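Side-chain contacts in glucanase (Klebsiella pneumoniae, PDB 5GY3), which probably cleaves internal beta-1,4-glucosidic bonds of cellulose, lichenin and cereal beta-glucans as a family 8 endoglucanase: residues Arg6-Ala9 with Arg10-Pro14; Lys50-Gln53 with Trp54-Ser57; Asp89-Ile92 with Ala93-Leu96. All coordinates share one frame; numbering follows the deposited sequence.

All three are one-turn contacts: interactions 2 and 3 lie wholly within a helix, 45-59 and 86-103 respectively, while interaction 1 runs off the C-terminal end of helix 2-11. Burial separates them. Interaction 3 lies in the core, its eight residues all buried, and pairs aliphatic and aromatic side chains beside the predicted nucleophile; interactions 1 and 2 are partly buried and mix aromatic packing with arginine, aspartate and hydroxyl chemistry. Interaction 2 touches both of the others. M12 CE rests 3.7 Å from L51 CG, joining 6-14 to 50-57, and W52 CZ3 lies 3.6 Å from I92 CG2, joining 50-57 to 89-96, whereas interactions 1 and 3 do not touch.

Interaction 1. Residues Arg6-Ala9 with Arg10-Pro14; sequences RYKA and RFMMP
R6 and R10, one turn apart, meet through the carbon chain of the second: R10 CG sits over the centre of one face of the R6 guanidinium, 3.7 Å above its plane, and R10 CD is 3.7 Å from R6 NE. The two guanidinium planes are turned 54° apart. A water accepts from R6 NE at 2.9 Å and, weakly, from R10 NH1. The bend of R10 at chi3 (42°) brings its guanidinium face to F11 CZ, while R10 CB lies over the centre of one face of the F11 ring.

The rings of the buried Y7 and F11 meet obliquely, centroids 5.4 Å apart and planes at 58°, with Y7 CD1 and F11 CD2 in contact at 3.5 Å. K8 and M12 run side by side in the same direction, K8 CG 4.0 Å from M12 SD. The backbone gives the bonds R10 N to R6 O, F11 N to Y7 O and M12 N to K8 O. In the last the donor stands above the carbonyl plane, consistent with the helix ending here: M12 is the first to leave helical phi/psi.

Farther out, helix 293-307 covers Y7 and F11, the Y7 hydroxyl is hydrogen-bonded to that of S297, and helix 45-59 receives M12. R6 NH2 pairs with D289, R10 NH2 bonds the carbonyl of D291, and K8 NZ forms salt bridges with E5 and D44. The contact thus fastens the end of this helix to both neighbours. With R6 NH2 and R10 NE 5.0 Å apart, D289 probably offsets the R6 charge, while the D291 carbonyl and the water give the N-H groups acceptors.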
loop_
_atom_site.group_PDB
_atom_site.type_symbol
_atom_site.label_atom_id
_atom_site.label_comp_id
_atom_site.label_asym_id
_atom_site.label_seq_id
_atom_site.Cartn_x
_atom_site.Cartn_y
_atom_site.Cartn_z
ATOM N N ARG A 6 1.883 15.827 -14.658
ATOM C CA ARG A 6 1.401 16.761 -13.644
ATOM C C ARG A 6 1.778 16.293 -12.241
ATOM O O ARG A 6 2.090 17.107 -11.367
ATOM C CB ARG A 6 -0.112 16.932 -13.780
ATOM C CG ARG A 6 -0.691 18.026 -12.922
ATOM C CD ARG A 6 0.086 19.327 -13.088
ATOM N NE ARG A 6 -0.472 20.408 -12.276
ATOM C CZ ARG A 6 0.130 21.577 -12.078
ATOM N NH1 ARG A 6 1.316 21.813 -12.627
ATOM N NH2 ARG A 6 -0.447 22.507 -11.324
ATOM N N TYR A 7 1.773 14.979 -12.017
ATOM C CA TYR A 7 2.169 14.421 -10.727
ATOM C C TYR A 7 3.625 14.735 -10.414
ATOM O O TYR A 7 3.964 15.124 -9.289
ATOM C CB TYR A 7 1.929 12.915 -10.762
ATOM C CG TYR A 7 2.176 12.130 -9.491
ATOM C CD1 TYR A 7 1.244 12.130 -8.453
ATOM C CD2 TYR A 7 3.302 11.325 -9.364
ATOM C CE1 TYR A 7 1.451 11.374 -7.306
ATOM C CE2 TYR A 7 3.518 10.570 -8.228
ATOM C CZ TYR A 7 2.590 10.595 -7.201
ATOM O OH TYR A 7 2.806 9.828 -6.078
ATOM N N LYS A 8 4.514 14.539 -11.394
ATOM C CA LYS A 8 5.921 14.856 -11.171
ATOM C C LYS A 8 6.111 16.346 -10.933
ATOM O O LYS A 8 6.931 16.746 -10.102
ATOM C CB LYS A 8 6.771 14.410 -12.363
ATOM C CG LYS A 8 6.895 12.908 -12.542
ATOM C CD LYS A 8 7.899 12.567 -13.656
ATOM C CE LYS A 8 7.461 13.145 -14.994
ATOM N NZ LYS A 8 8.401 12.787 -16.097
ATOM N N ALA A 9 5.368 17.177 -11.667
ATOM C CA ALA A 9 5.525 18.625 -11.544
ATOM C C ALA A 9 5.129 19.102 -10.157
ATOM O O ALA A 9 5.754 20.016 -9.602
ATOM C CB ALA A 9 4.686 19.338 -12.603
ATOM N N ARG A 10 4.104 18.488 -9.574
ATOM C CA ARG A 10 3.631 18.915 -8.269
ATOM C C ARG A 10 4.353 18.240 -7.117
ATOM O O ARG A 10 4.563 18.876 -6.081
ATOM C CB ARG A 10 2.127 18.669 -8.161
ATOM C CG ARG A 10 1.350 19.628 -9.041
ATOM C CD ARG A 10 -0.089 19.726 -8.623
ATOM N NE ARG A 10 -0.270 19.780 -7.172
ATOM C CZ ARG A 10 -1.375 19.348 -6.579
ATOM N NH1 ARG A 10 -2.347 18.844 -7.323
ATOM N NH2 ARG A 10 -1.508 19.410 -5.263
ATOM N N PHE A 11 4.771 16.981 -7.269
ATOM C CA PHE A 11 5.217 16.208 -6.124
ATOM C C PHE A 11 6.625 15.636 -6.217
ATOM O O PHE A 11 7.136 15.158 -5.202
ATOM C CB PHE A 11 4.238 15.052 -5.859
ATOM C CG PHE A 11 2.816 15.490 -5.759
ATOM C CD1 PHE A 11 2.397 16.283 -4.696
ATOM C CD2 PHE A 11 1.899 15.147 -6.739
ATOM C CE1 PHE A 11 1.079 16.702 -4.602
ATOM C CE2 PHE A 11 0.583 15.560 -6.649
ATOM C CZ PHE A 11 0.173 16.339 -5.567
ATOM N N MET A 12 7.273 15.653 -7.374
ATOM C CA MET A 12 8.608 15.075 -7.479
ATOM C C MET A 12 9.667 16.175 -7.507
ATOM O O MET A 12 9.602 17.086 -8.338
ATOM C CB MET A 12 8.733 14.185 -8.716
ATOM C CG MET A 12 10.050 13.431 -8.765
ATOM S SD MET A 12 10.172 12.369 -10.229
ATOM C CE MET A 12 11.852 11.777 -10.047
ATOM N N MET A 13 10.636 16.083 -6.595
ATOM C CA MET A 13 11.762 17.003 -6.523
ATOM C C MET A 13 12.867 16.555 -7.464
ATOM O O MET A 13 12.963 15.374 -7.813
ATOM C CB MET A 13 12.310 17.076 -5.096
ATOM C CG MET A 13 11.421 17.781 -4.076
ATOM S SD MET A 13 10.894 19.435 -4.570
ATOM C CE MET A 13 9.200 19.131 -5.049
ATOM N N PRO A 14 13.727 17.481 -7.892
ATOM C CA PRO A 14 14.803 17.097 -8.824
ATOM C C PRO A 14 15.763 16.064 -8.254
ATOM O O PRO A 14 16.393 15.332 -9.035
ATOM C CB PRO A 14 15.505 18.431 -9.125
ATOM C CG PRO A 14 15.002 19.404 -8.083
ATOM C CD PRO A 14 13.637 18.939 -7.708
HETATM O O HOH W 1 -2.615 19.726 -10.523
HETATM O O HOH W 2 8.273 19.281 -8.714
#

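Interaction 2. Residues Lys50-Gln53 with Trp54-Ser57; sequences KLWQ and WTDS
Within helix 45-59, W52 and D56 form an i to i+4 CH-pi contact while two hydroxyls bond back to the preceding turn. D56 CB lies 3.8 Å from the centroid of the six-membered ring of W52, 10° off the ring normal, and so over its face. The D56 carboxylate is nearly parallel to the indole, the planes 8° apart, and its CG is 4.0 Å from W52 CZ2. W52 has CG anti to the backbone N (chi1 170°), which carries the indole along the helix beneath the next turn; there T55 CB approaches CE3 obliquely.

T55 OG1 donates to L51 O at 2.7 Å, joining T55 N (3.0 Å) on that same oxygen, and the two donors come from opposite faces of the carbonyl plane. S57 repeats the pattern: its OG, placed between backbone N and carbonyl carbon, donates to Q53 O at 2.7 Å alongside S57 N. D56 N reaches W52 O nearly straight.

Outside the turn, I92 and L96 of helix 86-103 pack against W52, Q32 bonds T55 OG1, and R60 forms a salt bridge with D56 OD1. Two carbonyl oxygens are therefore gripped twice each, and R60 would be expected to favour a charged D56 carboxylate even though it lies nearly parallel over the rim of an aromatic face.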
loop_
_atom_site.group_PDB
_atom_site.type_symbol
_atom_site.label_atom_id
_atom_site.label_comp_id
_atom_site.label_asym_id
_atom_site.label_seq_id
_atom_site.Cartn_x
_atom_site.Cartn_y
_atom_site.Cartn_z
ATOM N N LYS A 50 15.849 8.091 -11.021
ATOM C CA LYS A 50 15.989 9.159 -10.029
ATOM C C LYS A 50 15.306 8.777 -8.720
ATOM O O LYS A 50 15.871 8.949 -7.633
ATOM C CB LYS A 50 15.393 10.469 -10.555
ATOM C CG LYS A 50 16.270 11.299 -11.498
ATOM C CD LYS A 50 15.445 12.423 -12.188
ATOM C CE LYS A 50 14.927 11.979 -13.569
ATOM N NZ LYS A 50 13.619 12.575 -14.047
ATOM N N LEU A 51 14.070 8.274 -8.813
ATOM C CA LEU A 51 13.321 7.883 -7.622
ATOM C C LEU A 51 14.045 6.782 -6.868
ATOM O O LEU A 51 14.186 6.836 -5.639
ATOM C CB LEU A 51 11.920 7.415 -8.015
ATOM C CG LEU A 51 10.978 8.438 -8.634
ATOM C CD1 LEU A 51 9.821 7.751 -9.363
ATOM C CD2 LEU A 51 10.455 9.367 -7.547
ATOM N N TRP A 52 14.515 5.773 -7.601
ATOM C CA TRP A 52 15.177 4.631 -6.975
ATOM C C TRP A 52 16.539 5.023 -6.414
ATOM O O TRP A 52 16.898 4.618 -5.300
ATOM C CB TRP A 52 15.295 3.489 -7.992
ATOM C CG TRP A 52 16.153 2.338 -7.554
ATOM C CD1 TRP A 52 17.147 1.731 -8.281
ATOM C CD2 TRP A 52 16.097 1.645 -6.297
ATOM N NE1 TRP A 52 17.714 0.712 -7.548
ATOM C CE2 TRP A 52 17.090 0.643 -6.327
ATOM C CE3 TRP A 52 15.314 1.785 -5.144
ATOM C CZ2 TRP A 52 17.314 -0.220 -5.251
ATOM C CZ3 TRP A 52 15.537 0.931 -4.077
ATOM C CH2 TRP A 52 16.532 -0.056 -4.135
ATOM N N GLN A 53 17.301 5.824 -7.160
ATOM C CA GLN A 53 18.605 6.270 -6.678
ATOM C C GLN A 53 18.482 7.040 -5.367
ATOM O O GLN A 53 19.279 6.837 -4.447
ATOM C CB GLN A 53 19.290 7.127 -7.746
ATOM C CG GLN A 53 20.508 7.918 -7.265
ATOM C CD GLN A 53 21.044 8.865 -8.344
ATOM O OE1 GLN A 53 20.296 9.312 -9.222
ATOM N NE2 GLN A 53 22.340 9.169 -8.283
ATOM N N TRP A 54 17.493 7.928 -5.258
ATOM C CA TRP A 54 17.345 8.653 -4.001
ATOM C C TRP A 54 16.918 7.710 -2.881
ATOM O O TRP A 54 17.464 7.761 -1.772
ATOM C CB TRP A 54 16.346 9.804 -4.140
ATOM C CG TRP A 54 16.222 10.541 -2.841
ATOM C CD1 TRP A 54 16.993 11.588 -2.409
ATOM C CD2 TRP A 54 15.307 10.250 -1.774
ATOM N NE1 TRP A 54 16.600 11.975 -1.145
ATOM C CE2 TRP A 54 15.571 11.168 -0.732
ATOM C CE3 TRP A 54 14.286 9.308 -1.602
ATOM C CZ2 TRP A 54 14.847 11.171 0.464
ATOM C CZ3 TRP A 54 13.567 9.316 -0.418
ATOM C CH2 TRP A 54 13.850 10.241 0.599
ATOM N N THR A 55 15.962 6.825 -3.166
ATOM C CA THR A 55 15.481 5.886 -2.157
ATOM C C THR A 55 16.614 5.023 -1.627
ATOM O O THR A 55 16.789 4.873 -0.411
ATOM C CB THR A 55 14.392 5.005 -2.761
ATOM O OG1 THR A 55 13.368 5.839 -3.309
ATOM C CG2 THR A 55 13.802 4.060 -1.708
ATOM N N ASP A 56 17.390 4.433 -2.534
ATOM C CA ASP A 56 18.445 3.522 -2.126
ATOM C C ASP A 56 19.540 4.266 -1.372
ATOM O O ASP A 56 19.923 3.869 -0.266
ATOM C CB ASP A 56 18.998 2.795 -3.352
ATOM C CG ASP A 56 19.985 1.706 -2.993
ATOM O OD1 ASP A 56 19.828 1.084 -1.927
ATOM O OD2 ASP A 56 20.919 1.468 -3.787
ATOM N N SER A 57 20.023 5.382 -1.929
ATOM C CA SER A 57 21.134 6.071 -1.281
ATOM C C SER A 57 20.720 6.710 0.042
ATOM O O SER A 57 21.535 6.783 0.968
ATOM C CB SER A 57 21.734 7.119 -2.221
ATOM O OG SER A 57 20.770 8.091 -2.563
#

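Interaction 3. Residues Asp89-Ile92 with Ala93-Leu96; sequences DTLI and AWAL
I92 and L96 lie side by side and point the same way, with I92 CG2 4.0 Å from L96 CD1. In I92 the CG2 branch is anti to the backbone N and beside the carbonyl carbon, the side nearer the next turn, whereas CG1 (chi1 -69°) is directed beside its own N. L96 also leans over the carbonyl of its partner: CG is 3.4 Å from I92 O, the oxygen that accepts from L96 N at 3.0 Å.

L91 and W94, three residues apart, meet differently. L91 CD2 comes to the edge of the indole, near the ring plane, 4.2 Å from CE3, so neither face of W94 is taken by it. W94 CG is anti to the backbone N (chi1 -172°), and the ring reaches away from the turn toward helix 155-164, where it packs on P156, A157 and A160 and meets the ring of W227.

D87, the predicted nucleophile, sits in the first turn of this same helix, 86-103, its side chain about 5 Å from that of L91; the helix is one of those of the (alpha/alpha)6 barrel characteristic of glycoside hydrolase family 8, packed between helices 29-41, 106-123 and 155-164. L91 touches F34 and L37, and A95 touches M36, all on helix 29-41, while A93 and L96 face I115 and Y108 of helix 106-123.

The turn itself is regular. A95 N donates to L91 O at 2.8 Å with an N-H...O angle of 163°, and W94 N to T90 O at the same distance. The buried polar ends at the start are met elsewhere, D89 OD2 by N84 ND2 and T90 OG1 by the carbonyl of S86.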
loop_
_atom_site.group_PDB
_atom_site.type_symbol
_atom_site.label_atom_id
_atom_site.label_comp_id
_atom_site.label_asym_id
_atom_site.label_seq_id
_atom_site.Cartn_x
_atom_site.Cartn_y
_atom_site.Cartn_z
ATOM N N ASP A 89 8.483 -0.984 1.634
ATOM C CA ASP A 89 9.505 -1.907 1.135
ATOM C C ASP A 89 8.950 -2.791 0.027
ATOM O O ASP A 89 9.632 -3.063 -0.969
ATOM C CB ASP A 89 10.028 -2.829 2.242
ATOM C CG ASP A 89 10.511 -2.095 3.488
ATOM O OD1 ASP A 89 11.171 -1.041 3.383
ATOM O OD2 ASP A 89 10.253 -2.629 4.588
ATOM N N THR A 90 7.730 -3.293 0.217
ATOM C CA THR A 90 7.105 -4.161 -0.776
ATOM C C THR A 90 6.891 -3.427 -2.092
ATOM O O THR A 90 7.170 -3.968 -3.172
ATOM C CB THR A 90 5.766 -4.671 -0.228
ATOM O OG1 THR A 90 5.995 -5.489 0.926
ATOM C CG2 THR A 90 5.005 -5.455 -1.273
ATOM N N LEU A 91 6.359 -2.201 -2.021
ATOM C CA LEU A 91 6.065 -1.440 -3.232
ATOM C C LEU A 91 7.332 -1.162 -4.022
ATOM O O LEU A 91 7.338 -1.252 -5.260
ATOM C CB LEU A 91 5.383 -0.125 -2.860
ATOM C CG LEU A 91 3.980 -0.283 -2.270
ATOM C CD1 LEU A 91 3.564 1.003 -1.570
ATOM C CD2 LEU A 91 2.999 -0.653 -3.368
ATOM N N ILE A 92 8.412 -0.821 -3.314
ATOM C CA ILE A 92 9.709 -0.588 -3.950
ATOM C C ILE A 92 10.197 -1.855 -4.641
ATOM O O ILE A 92 10.622 -1.823 -5.802
ATOM C CB ILE A 92 10.728 -0.077 -2.912
ATOM C CG1 ILE A 92 10.359 1.342 -2.445
ATOM C CG2 ILE A 92 12.149 -0.129 -3.485
ATOM C CD1 ILE A 92 11.023 1.783 -1.100
ATOM N N ALA A 93 10.151 -2.993 -3.936
ATOM C CA ALA A 93 10.625 -4.238 -4.535
ATOM C C ALA A 93 9.763 -4.636 -5.723
ATOM O O ALA A 93 10.259 -5.203 -6.704
ATOM C CB ALA A 93 10.645 -5.361 -3.494
ATOM N N TRP A 94 8.459 -4.388 -5.626
ATOM C CA TRP A 94 7.540 -4.710 -6.713
ATOM C C TRP A 94 7.809 -3.832 -7.926
ATOM O O TRP A 94 7.857 -4.323 -9.061
ATOM C CB TRP A 94 6.102 -4.530 -6.214
ATOM C CG TRP A 94 5.040 -4.996 -7.140
ATOM C CD1 TRP A 94 5.149 -5.934 -8.136
ATOM C CD2 TRP A 94 3.684 -4.560 -7.143
ATOM N NE1 TRP A 94 3.932 -6.104 -8.757
ATOM C CE2 TRP A 94 3.016 -5.273 -8.161
ATOM C CE3 TRP A 94 2.960 -3.637 -6.377
ATOM C CZ2 TRP A 94 1.667 -5.075 -8.446
ATOM C CZ3 TRP A 94 1.611 -3.457 -6.651
ATOM C CH2 TRP A 94 0.980 -4.180 -7.670
ATOM N N ALA A 95 8.008 -2.529 -7.701
ATOM C CA ALA A 95 8.335 -1.631 -8.803
ATOM C C ALA A 95 9.621 -2.059 -9.510
ATOM O O ALA A 95 9.707 -2.001 -10.746
ATOM C CB ALA A 95 8.448 -0.198 -8.283
ATOM N N LEU A 96 10.628 -2.490 -8.741
ATOM C CA LEU A 96 11.886 -2.950 -9.333
ATOM C C LEU A 96 11.680 -4.191 -10.187
ATOM O O LEU A 96 12.247 -4.302 -11.281
ATOM C CB LEU A 96 12.914 -3.228 -8.234
ATOM C CG LEU A 96 13.516 -1.943 -7.656
ATOM C CD1 LEU A 96 14.133 -2.165 -6.272
ATOM C CD2 LEU A 96 14.547 -1.362 -8.641
#